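Local coordinates for protein purine nucleoside phosphorylase YlmD (Geobacillus stearothermophilus, PDB 6T1B) that phosphorolyses adenosine, inosine and S-methyl-5'-thioadenosine to the free base and a ribose 1-phosphate, and also deaminates adenosine, using a catalytic zinc ion, at residues A[111-116]-A[163-168]. Sequence-based numbering, arbitrary orientation.
Sequences YTDEAG and TREHIA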
loop_
_atom_site.group_PDB
_atom_site.type_symbol
_atom_site.label_atom_id
_atom_site.label_comp_id
_atom_site.label_asym_id
_atom_site.label_seq_id
_atom_site.Cartn_x
_atom_site.Cartn_y
_atom_site.Cartn_z
ATOM N N TYR A 111 -4.913 -10.441 1.686
ATOM C CA TYR A 111 -5.526 -10.727 0.397
ATOM C C TYR A 111 -6.852 -11.431 0.610
ATOM O O TYR A 111 -7.099 -12.005 1.671
ATOM C CB TYR A 111 -4.640 -11.541 -0.543
ATOM C CG TYR A 111 -4.368 -12.980 -0.195
ATOM C CD1 TYR A 111 -5.153 -14.001 -0.717
ATOM C CD2 TYR A 111 -3.275 -13.325 0.581
ATOM C CE1 TYR A 111 -4.870 -15.325 -0.449
ATOM C CE2 TYR A 111 -2.995 -14.643 0.841
ATOM C CZ TYR A 111 -3.782 -15.630 0.335
ATOM O OH TYR A 111 -3.468 -16.945 0.608
ATOM N N THR A 112 -7.707 -11.404 -0.414
ATOM C CA THR A 112 -8.975 -12.110 -0.344
ATOM C C THR A 112 -9.420 -12.506 -1.743
ATOM O O THR A 112 -9.129 -11.809 -2.727
ATOM C CB THR A 112 -10.055 -11.253 0.327
ATOM O OG1 THR A 112 -11.260 -11.999 0.516
ATOM C CG2 THR A 112 -10.377 -10.010 -0.501
ATOM N N ASP A 113 -10.145 -13.608 -1.818
ATOM C CA ASP A 113 -10.791 -14.004 -3.058
ATOM C C ASP A 113 -12.304 -13.814 -3.014
ATOM O O ASP A 113 -13.011 -14.255 -3.913
ATOM C CB ASP A 113 -10.389 -15.424 -3.479
ATOM C CG ASP A 113 -10.891 -16.491 -2.534
ATOM O OD1 ASP A 113 -11.569 -16.150 -1.561
ATOM O OD2 ASP A 113 -10.595 -17.686 -2.772
ATOM N N GLU A 114 -12.805 -13.084 -2.016
ATOM C CA GLU A 114 -14.229 -12.840 -1.872
ATOM C C GLU A 114 -14.561 -11.404 -2.238
ATOM O O GLU A 114 -13.749 -10.501 -2.039
ATOM C CB GLU A 114 -14.686 -13.123 -0.432
ATOM C CG GLU A 114 -14.394 -14.543 0.005
ATOM C CD GLU A 114 -14.964 -14.919 1.353
ATOM O OE1 GLU A 114 -14.745 -16.081 1.754
ATOM O OE2 GLU A 114 -15.620 -14.085 2.012
ATOM N N ALA A 115 -15.758 -11.200 -2.778
ATOM C CA ALA A 115 -16.275 -9.851 -2.953
ATOM C C ALA A 115 -16.864 -9.330 -1.643
ATOM O O ALA A 115 -17.143 -10.085 -0.706
ATOM C CB ALA A 115 -17.334 -9.810 -4.051
ATOM N N GLY A 116 -17.070 -8.018 -1.588
ATOM C CA GLY A 116 -17.671 -7.431 -0.403
ATOM C C GLY A 116 -16.720 -7.201 0.747
ATOM O O GLY A 116 -17.167 -6.932 1.866
ATOM N N THR A 163 1.221 -20.981 -4.216
ATOM C CA THR A 163 1.272 -22.241 -3.477
ATOM C C THR A 163 -0.026 -22.546 -2.749
ATOM O O THR A 163 -0.387 -23.717 -2.609
ATOM C CB THR A 163 2.427 -22.241 -2.476
ATOM O OG1 THR A 163 2.200 -21.285 -1.430
ATOM C CG2 THR A 163 3.730 -21.911 -3.175
ATOM N N ARG A 164 -0.726 -21.532 -2.254
ATOM C CA ARG A 164 -1.973 -21.768 -1.546
ATOM C C ARG A 164 -3.205 -21.545 -2.392
ATOM O O ARG A 164 -4.210 -22.229 -2.180
ATOM C CB ARG A 164 -2.033 -20.908 -0.287
ATOM C CG ARG A 164 -0.856 -21.182 0.637
ATOM C CD ARG A 164 -1.038 -20.534 1.981
ATOM N NE ARG A 164 0.105 -20.776 2.853
ATOM C CZ ARG A 164 0.234 -20.263 4.072
ATOM N NH1 ARG A 164 -0.715 -19.476 4.565
ATOM N NH2 ARG A 164 1.309 -20.535 4.794
ATOM N N GLU A 165 -3.153 -20.625 -3.355
ATOM C CA GLU A 165 -4.305 -20.326 -4.201
ATOM C C GLU A 165 -4.173 -20.876 -5.613
ATOM O O GLU A 165 -5.137 -20.800 -6.388
ATOM C CB GLU A 165 -4.561 -18.809 -4.241
ATOM C CG GLU A 165 -4.477 -18.117 -2.876
ATOM C CD GLU A 165 -5.451 -18.652 -1.834
ATOM O OE1 GLU A 165 -6.560 -19.054 -2.211
ATOM O OE2 GLU A 165 -5.096 -18.654 -0.625
ATOM N N HIS A 166 -3.029 -21.487 -5.957
ATOM C CA HIS A 166 -2.836 -22.147 -7.254
ATOM C C HIS A 166 -3.007 -21.174 -8.417
ATOM O O HIS A 166 -3.589 -21.507 -9.452
ATOM C CB HIS A 166 -3.723 -23.387 -7.358
ATOM C CG HIS A 166 -3.565 -24.318 -6.190
ATOM N ND1 HIS A 166 -4.552 -24.508 -5.244
ATOM C CD2 HIS A 166 -2.515 -25.078 -5.793
ATOM C CE1 HIS A 166 -4.126 -25.362 -4.330
ATOM N NE2 HIS A 166 -2.894 -25.724 -4.640
ATOM N N ILE A 167 -2.448 -19.976 -8.262
ATOM C CA ILE A 167 -2.456 -18.930 -9.281
ATOM C C ILE A 167 -1.036 -18.796 -9.808
ATOM O O ILE A 167 -0.115 -18.486 -9.040
ATOM C CB ILE A 167 -2.901 -17.580 -8.697
ATOM C CG1 ILE A 167 -4.283 -17.698 -8.054
ATOM C CG2 ILE A 167 -2.898 -16.490 -9.781
ATOM C CD1 ILE A 167 -5.334 -18.226 -8.959
ATOM N N ALA A 168 -0.858 -18.962 -11.113
ATOM C CA ALA A 168 0.452 -18.724 -11.703
ATOM C C ALA A 168 0.812 -17.242 -11.622
ATOM O O ALA A 168 -0.054 -16.375 -11.751
ATOM C CB ALA A 168 0.471 -19.155 -13.170
HETATM O O HOH W 1 -2.822 -18.001 3.149
HETATM O O HOH W 2 -8.031 -18.047 -4.078
#
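The end of strand 109-112, in the mixed sheet that also holds strand 138-144, is tied to the loop after helix 153-163, far from the zinc and inosine sites, by one tyrosine–carboxylate hydrogen bond, Y111 to E165. Y111 OH donates to E165 OE2 at 2.7 Å, meeting it on the anti side, 25° out of the carboxylate plane. The carboxylate oxygen lies at the ring edge, in the plane of the phenol, and also sits 3.3 Å from Y111 CE1. The bend at chi2 (-59°) turns the E165 carboxylate to the phenol, while CG, placed beside the backbone N by chi1, lies 3.7 Å from Y111 CE1. Water 1 donates to Y111 OH (2.8 Å) and accepts from R164 NH1, bridging the phenol to R164. The other oxygen of E165, OE1, stands 4.3 Å from D113 OD2, a pair of like charges; water 2 donates to both, with 2.6 Å to E165 OE1. K87 of the adjoining strand 85-87 forms a salt bridge with E165 OE1, and W161 packs edge-to-face with the Y111 ring. Hydroxyl, water and lysine thus share the E165 carboxylate, which probably eases its repulsion with D113 and favours the ionised form.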